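Local coordinates for probable starch synthase 4, chloroplastic/amyloplastic (Arabidopsis thaliana, PDB 6GNE), which is probably a plastid starch synthase, built on the two-domain GT-B glycosyltransferase fold, at residues 10-15 with 37-42; 97-100 with 105-108. One frame throughout, in Å; residues are numbered along the deposited sequence.

Interaction 1: 10-15 with 37-42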
loop_
_atom_site.group_PDB
_atom_site.type_symbol
_atom_site.label_atom_id
_atom_site.label_comp_id
_atom_site.label_asym_id
_atom_site.label_seq_id
_atom_site.Cartn_x
_atom_site.Cartn_y
_atom_site.Cartn_z
ATOM N N LEU A 10 0.258 -19.258 -15.815
ATOM C CA LEU A 10 -1.121 -18.851 -15.556
ATOM C C LEU A 10 -1.473 -17.512 -16.180
ATOM O O LEU A 10 -0.609 -16.681 -16.417
ATOM C CB LEU A 10 -1.377 -18.770 -14.058
ATOM C CG LEU A 10 -1.087 -20.068 -13.298
ATOM C CD1 LEU A 10 -1.182 -19.812 -11.811
ATOM C CD2 LEU A 10 -1.998 -21.200 -13.737
ATOM N N TYR A 11 -2.769 -17.335 -16.435
ATOM C CA TYR A 11 -3.345 -16.075 -16.857
ATOM C C TYR A 11 -4.035 -15.477 -15.615
ATOM O O TYR A 11 -5.035 -16.012 -15.109
ATOM C CB TYR A 11 -4.310 -16.293 -18.025
ATOM C CG TYR A 11 -5.105 -15.069 -18.499
ATOM C CD1 TYR A 11 -4.702 -13.755 -18.209
ATOM C CD2 TYR A 11 -6.254 -15.239 -19.272
ATOM C CE1 TYR A 11 -5.432 -12.664 -18.670
ATOM C CE2 TYR A 11 -6.997 -14.161 -19.714
ATOM C CZ TYR A 11 -6.581 -12.881 -19.426
ATOM O OH TYR A 11 -7.322 -11.825 -19.854
ATOM N N VAL A 12 -3.465 -14.371 -15.138
ATOM C CA VAL A 12 -3.837 -13.742 -13.875
ATOM C C VAL A 12 -4.343 -12.326 -14.134
ATOM O O VAL A 12 -3.610 -11.491 -14.670
ATOM C CB VAL A 12 -2.599 -13.648 -12.968
ATOM C CG1 VAL A 12 -2.970 -13.093 -11.605
ATOM C CG2 VAL A 12 -1.910 -15.004 -12.864
ATOM N N VAL A 13 -5.583 -12.060 -13.739
ATOM C CA VAL A 13 -6.137 -10.704 -13.805
ATOM C C VAL A 13 -6.266 -10.076 -12.406
ATOM O O VAL A 13 -6.791 -10.697 -11.495
ATOM C CB VAL A 13 -7.489 -10.678 -14.528
ATOM C CG1 VAL A 13 -8.023 -9.253 -14.642
ATOM C CG2 VAL A 13 -7.318 -11.231 -15.928
ATOM N N HIS A 14 -5.753 -8.858 -12.245
ATOM C CA HIS A 14 -5.881 -8.104 -10.986
ATOM C C HIS A 14 -6.899 -7.010 -11.203
ATOM O O HIS A 14 -6.791 -6.235 -12.140
ATOM C CB HIS A 14 -4.551 -7.486 -10.554
ATOM C CG HIS A 14 -3.569 -8.474 -10.049
ATOM N ND1 HIS A 14 -3.311 -8.643 -8.712
ATOM C CD2 HIS A 14 -2.795 -9.374 -10.699
ATOM C CE1 HIS A 14 -2.421 -9.610 -8.560
ATOM N NE2 HIS A 14 -2.093 -10.072 -9.753
ATOM N N ILE A 15 -7.882 -6.943 -10.326
ATOM C CA ILE A 15 -8.875 -5.888 -10.373
ATOM C C ILE A 15 -8.647 -5.092 -9.096
ATOM O O ILE A 15 -8.680 -5.655 -8.010
ATOM C CB ILE A 15 -10.311 -6.470 -10.416
ATOM C CG1 ILE A 15 -10.496 -7.296 -11.698
ATOM C CG2 ILE A 15 -11.368 -5.381 -10.311
ATOM C CD1 ILE A 15 -11.716 -8.213 -11.670
ATOM N N LYS A 37 4.365 -7.172 -11.635
ATOM C CA LYS A 37 5.608 -7.315 -12.391
ATOM C C LYS A 37 6.361 -8.572 -11.992
ATOM O O LYS A 37 6.886 -9.255 -12.853
ATOM C CB LYS A 37 6.511 -6.095 -12.269
ATOM C CG LYS A 37 5.898 -4.845 -12.884
ATOM C CD LYS A 37 6.428 -3.524 -12.290
ATOM C CE LYS A 37 7.745 -3.109 -12.937
ATOM N NZ LYS A 37 8.101 -1.699 -12.659
ATOM N N ALA A 38 6.402 -8.885 -10.696
ATOM C CA ALA A 38 7.086 -10.091 -10.226
ATOM C C ALA A 38 6.474 -11.328 -10.859
ATOM O O ALA A 38 7.199 -12.204 -11.298
ATOM C CB ALA A 38 7.062 -10.191 -8.724
ATOM N N LEU A 39 5.144 -11.371 -10.929
ATOM C CA LEU A 39 4.418 -12.468 -11.582
ATOM C C LEU A 39 4.702 -12.522 -13.083
ATOM O O LEU A 39 4.950 -13.606 -13.636
ATOM C CB LEU A 39 2.909 -12.356 -11.327
ATOM C CG LEU A 39 2.421 -12.560 -9.888
ATOM C CD1 LEU A 39 0.971 -12.140 -9.762
ATOM C CD2 LEU A 39 2.608 -13.973 -9.372
ATOM N N GLN A 40 4.681 -11.369 -13.737
ATOM C CA GLN A 40 5.078 -11.312 -15.142
ATOM C C GLN A 40 6.516 -11.844 -15.404
ATOM O O GLN A 40 6.705 -12.562 -16.362
ATOM C CB GLN A 40 4.892 -9.905 -15.714
ATOM C CG GLN A 40 4.854 -9.854 -17.234
ATOM C CD GLN A 40 4.936 -8.433 -17.760
ATOM O OE1 GLN A 40 6.010 -7.814 -17.737
ATOM N NE2 GLN A 40 3.809 -7.915 -18.260
ATOM N N ARG A 41 7.494 -11.551 -14.551
ATOM C CA ARG A 41 8.851 -12.129 -14.691
ATOM C C ARG A 41 8.870 -13.650 -14.542
ATOM O O ARG A 41 9.697 -14.333 -15.151
ATOM C CB ARG A 41 9.855 -11.556 -13.674
ATOM C CG ARG A 41 10.038 -10.040 -13.654
ATOM C CD ARG A 41 9.842 -9.345 -15.023
ATOM N NE ARG A 41 9.714 -7.865 -14.894
ATOM C CZ ARG A 41 10.689 -7.018 -14.528
ATOM N NH1 ARG A 41 10.429 -5.713 -14.451
ATOM N NH2 ARG A 41 11.922 -7.446 -14.240
ATOM N N LYS A 42 7.976 -14.181 -13.713
ATOM C CA LYS A 42 7.846 -15.633 -13.553
ATOM C C LYS A 42 7.148 -16.340 -14.741
ATOM O O LYS A 42 7.008 -17.545 -14.721
ATOM C CB LYS A 42 7.175 -15.960 -12.214
ATOM C CG LYS A 42 8.067 -15.551 -11.032
ATOM C CD LYS A 42 7.440 -15.730 -9.648
ATOM C CE LYS A 42 7.987 -16.978 -8.961
ATOM N NZ LYS A 42 9.293 -16.700 -8.306
#

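Interaction 2: 97-100 with 105-108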
loop_
_atom_site.group_PDB
_atom_site.type_symbol
_atom_site.label_atom_id
_atom_site.label_comp_id
_atom_site.label_asym_id
_atom_site.label_seq_id
_atom_site.Cartn_x
_atom_site.Cartn_y
_atom_site.Cartn_z
ATOM N N ILE A 97 -11.448 1.398 -17.218
ATOM C CA ILE A 97 -12.883 1.472 -17.502
ATOM C C ILE A 97 -13.352 2.904 -17.288
ATOM O O ILE A 97 -13.190 3.454 -16.202
ATOM C CB ILE A 97 -13.671 0.480 -16.620
ATOM C CG1 ILE A 97 -13.138 -0.955 -16.823
ATOM C CG2 ILE A 97 -15.144 0.507 -16.939
ATOM C CD1 ILE A 97 -13.944 -2.014 -16.075
ATOM N N GLU A 98 -13.910 3.507 -18.333
ATOM C CA GLU A 98 -14.545 4.830 -18.251
ATOM C C GLU A 98 -16.083 4.719 -18.327
ATOM O O GLU A 98 -16.628 4.610 -19.420
ATOM C CB GLU A 98 -14.015 5.739 -19.356
ATOM C CG GLU A 98 -14.354 7.191 -19.138
ATOM C CD GLU A 98 -13.849 8.131 -20.213
ATOM O OE1 GLU A 98 -13.340 7.737 -21.313
ATOM O OE2 GLU A 98 -14.028 9.323 -19.924
ATOM N N PRO A 99 -16.781 4.742 -17.175
ATOM C CA PRO A 99 -18.245 4.617 -17.245
ATOM C C PRO A 99 -18.943 5.839 -17.810
ATOM O O PRO A 99 -18.500 6.972 -17.634
ATOM C CB PRO A 99 -18.666 4.393 -15.788
ATOM C CG PRO A 99 -17.423 3.929 -15.100
ATOM C CD PRO A 99 -16.308 4.686 -15.783
ATOM N N GLN A 100 -20.029 5.573 -18.515
ATOM C CA GLN A 100 -20.889 6.598 -19.094
ATOM C C GLN A 100 -22.199 6.390 -18.323
ATOM O O GLN A 100 -23.206 5.903 -18.859
ATOM C CB GLN A 100 -21.087 6.374 -20.612
ATOM C CG GLN A 100 -19.857 6.007 -21.439
ATOM C CD GLN A 100 -19.242 7.177 -22.173
ATOM O OE1 GLN A 100 -19.405 7.311 -23.389
ATOM N NE2 GLN A 100 -18.541 8.031 -21.432
ATOM N N PHE A 105 -18.914 8.515 -12.070
ATOM C CA PHE A 105 -18.286 7.920 -10.914
ATOM C C PHE A 105 -16.802 8.213 -10.814
ATOM O O PHE A 105 -16.303 8.427 -9.717
ATOM C CB PHE A 105 -18.511 6.411 -10.895
ATOM C CG PHE A 105 -19.952 6.000 -10.713
ATOM C CD1 PHE A 105 -20.704 6.472 -9.634
ATOM C CD2 PHE A 105 -20.544 5.101 -11.600
ATOM C CE1 PHE A 105 -22.033 6.084 -9.465
ATOM C CE2 PHE A 105 -21.859 4.708 -11.431
ATOM C CZ PHE A 105 -22.609 5.204 -10.357
ATOM N N PHE A 106 -16.092 8.233 -11.933
ATOM C CA PHE A 106 -14.643 8.461 -11.906
ATOM C C PHE A 106 -14.214 9.765 -12.554
ATOM O O PHE A 106 -13.146 9.864 -13.153
ATOM C CB PHE A 106 -13.942 7.234 -12.471
ATOM C CG PHE A 106 -14.287 6.003 -11.718
ATOM C CD1 PHE A 106 -13.858 5.851 -10.415
ATOM C CD2 PHE A 106 -15.119 5.035 -12.264
ATOM C CE1 PHE A 106 -14.220 4.741 -9.682
ATOM C CE2 PHE A 106 -15.479 3.911 -11.534
ATOM C CZ PHE A 106 -15.033 3.770 -10.238
ATOM N N TRP A 107 -15.038 10.785 -12.336
ATOM C CA TRP A 107 -14.839 12.117 -12.866
ATOM C C TRP A 107 -15.010 13.140 -11.734
ATOM O O TRP A 107 -15.563 14.201 -11.946
ATOM C CB TRP A 107 -15.895 12.323 -13.940
ATOM C CG TRP A 107 -15.429 12.599 -15.326
ATOM C CD1 TRP A 107 -14.437 13.468 -15.731
ATOM C CD2 TRP A 107 -16.026 12.076 -16.523
ATOM N NE1 TRP A 107 -14.350 13.474 -17.106
ATOM C CE2 TRP A 107 -15.321 12.644 -17.621
ATOM C CE3 TRP A 107 -17.099 11.190 -16.777
ATOM C CZ2 TRP A 107 -15.650 12.337 -18.969
ATOM C CZ3 TRP A 107 -17.418 10.879 -18.108
ATOM C CH2 TRP A 107 -16.694 11.451 -19.188
ATOM N N ARG A 108 -14.503 12.818 -10.544
ATOM C CA ARG A 108 -14.739 13.593 -9.314
ATOM C C ARG A 108 -13.501 14.332 -8.802
ATOM O O ARG A 108 -13.540 14.939 -7.733
ATOM C CB ARG A 108 -15.193 12.647 -8.196
ATOM C CG ARG A 108 -16.357 11.723 -8.539
ATOM C CD ARG A 108 -17.652 12.473 -8.782
ATOM N NE ARG A 108 -18.756 11.521 -8.966
ATOM C CZ ARG A 108 -19.402 10.862 -7.990
ATOM N NH1 ARG A 108 -19.085 11.023 -6.706
ATOM N NH2 ARG A 108 -20.372 10.012 -8.308
#

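Interaction 1: 10-15 with 37-42
Leu-39 overlaps the edge of the His-14 imidazole, its CD1 methyl lying near the ring plane, with 3.7 Å between Leu-39 CD1 and His-14 NE2. The same methyl comes more loosely to Val-12, where Leu-39 CD1 and Val-12 CG1 are 4.5 Å apart. Val-12 and His-14, two residues apart on strand 11-15, both point toward helix 27-41, and Leu-39 is the residue through which segment 37-42, the last turn of the helix and the residue after it, meets them. Its CG stands beside the backbone N and anti to the carbonyl carbon (chi1 -67°), and the extended second torsion carries CD1 onward to the strand. The buried area is small, 83 Å² in all, and the backbones stay well apart, 8.7 Å between Val-12 CA and Leu-39 CA. This is helix-on-sheet packing inside the beta-alpha-beta unit of strand 11-15, helix 27-41 and strand 45-51, part of the Rossmann-like N-terminal domain of a GT-B enzyme. Val-46 of the second strand also touches Leu-39. The other nitrogen of the ring, His-14 ND1, is hydrogen-bonded to His-145 NE2 on the adjoining strand, and the ring also meets that of His-143. A methyl beside NE2 offers only nondirectional dispersion contact, so the directional hold on the imidazole comes from the neighbouring strand, while helix 27-41 contributes an apolar cover along one edge.

Interaction 2: 97-100 with 105-108
Pro-99 and Phe-106 meet at about a right angle, the pyrrolidine abutting the edge of the phenyl ring. Pro-99 CD lies 3.7 Å from Phe-106 CD2, and Pro-99 CG sits in the ring plane, 3.8 Å from the same carbon. Phe-106 reaches the proline with CG beside its backbone N and anti to the carbonyl carbon, and one face of its ring takes the CB of Phe-105. The second half of the contact is polar against aromatic. Glu-98 starts off to the side, but with CG anti to its backbone N (chi1 -166°) and the chain extended beyond, its carboxylate arrives at the six-membered ring of Trp-107, where Glu-98 OE2 is 3.5 Å from Trp-107 CH2. The two planes are 55° apart, and the approach is oblique. Glu-98 OE1 has its hydrogen bond elsewhere, with Trp-85 NE1, which helps fix the carboxylate, while the Trp-107 indole also takes a cation-pi contact from Lys-104. Around this contact, strand 78-89 pairs with the 97-100 segment through Lys-83 and Lys-81. Helix 117-134 packs Phe-124 and Arg-120 on Phe-106 and Tyr-123 on Pro-99, and just beyond strand 45-51 the Tyr-53 ring also meets Phe-106.

From the N terminus, the chain runs along strand 11-15 and passes into helix 27-41, where interaction 1 closes a loop of 21 residues between its segments; strand 45-51 then runs parallel to the first strand. Antiparallel strands 64-75 and 78-89 follow before strand 92-100 leads into the short loop closed by interaction 2, with only four residues between its segments. The two contacts are therefore in series, neither nested nor crossed. They do not touch, their centres lying 26 Å apart, yet both reach the same mixed sheet, where strand 45-51 stands between strands 11-15 and 92-100. Interaction 1 joins the sheet to a helix packed on it, whereas interaction 2 folds the loop leading to helix 117-134 back on the strand.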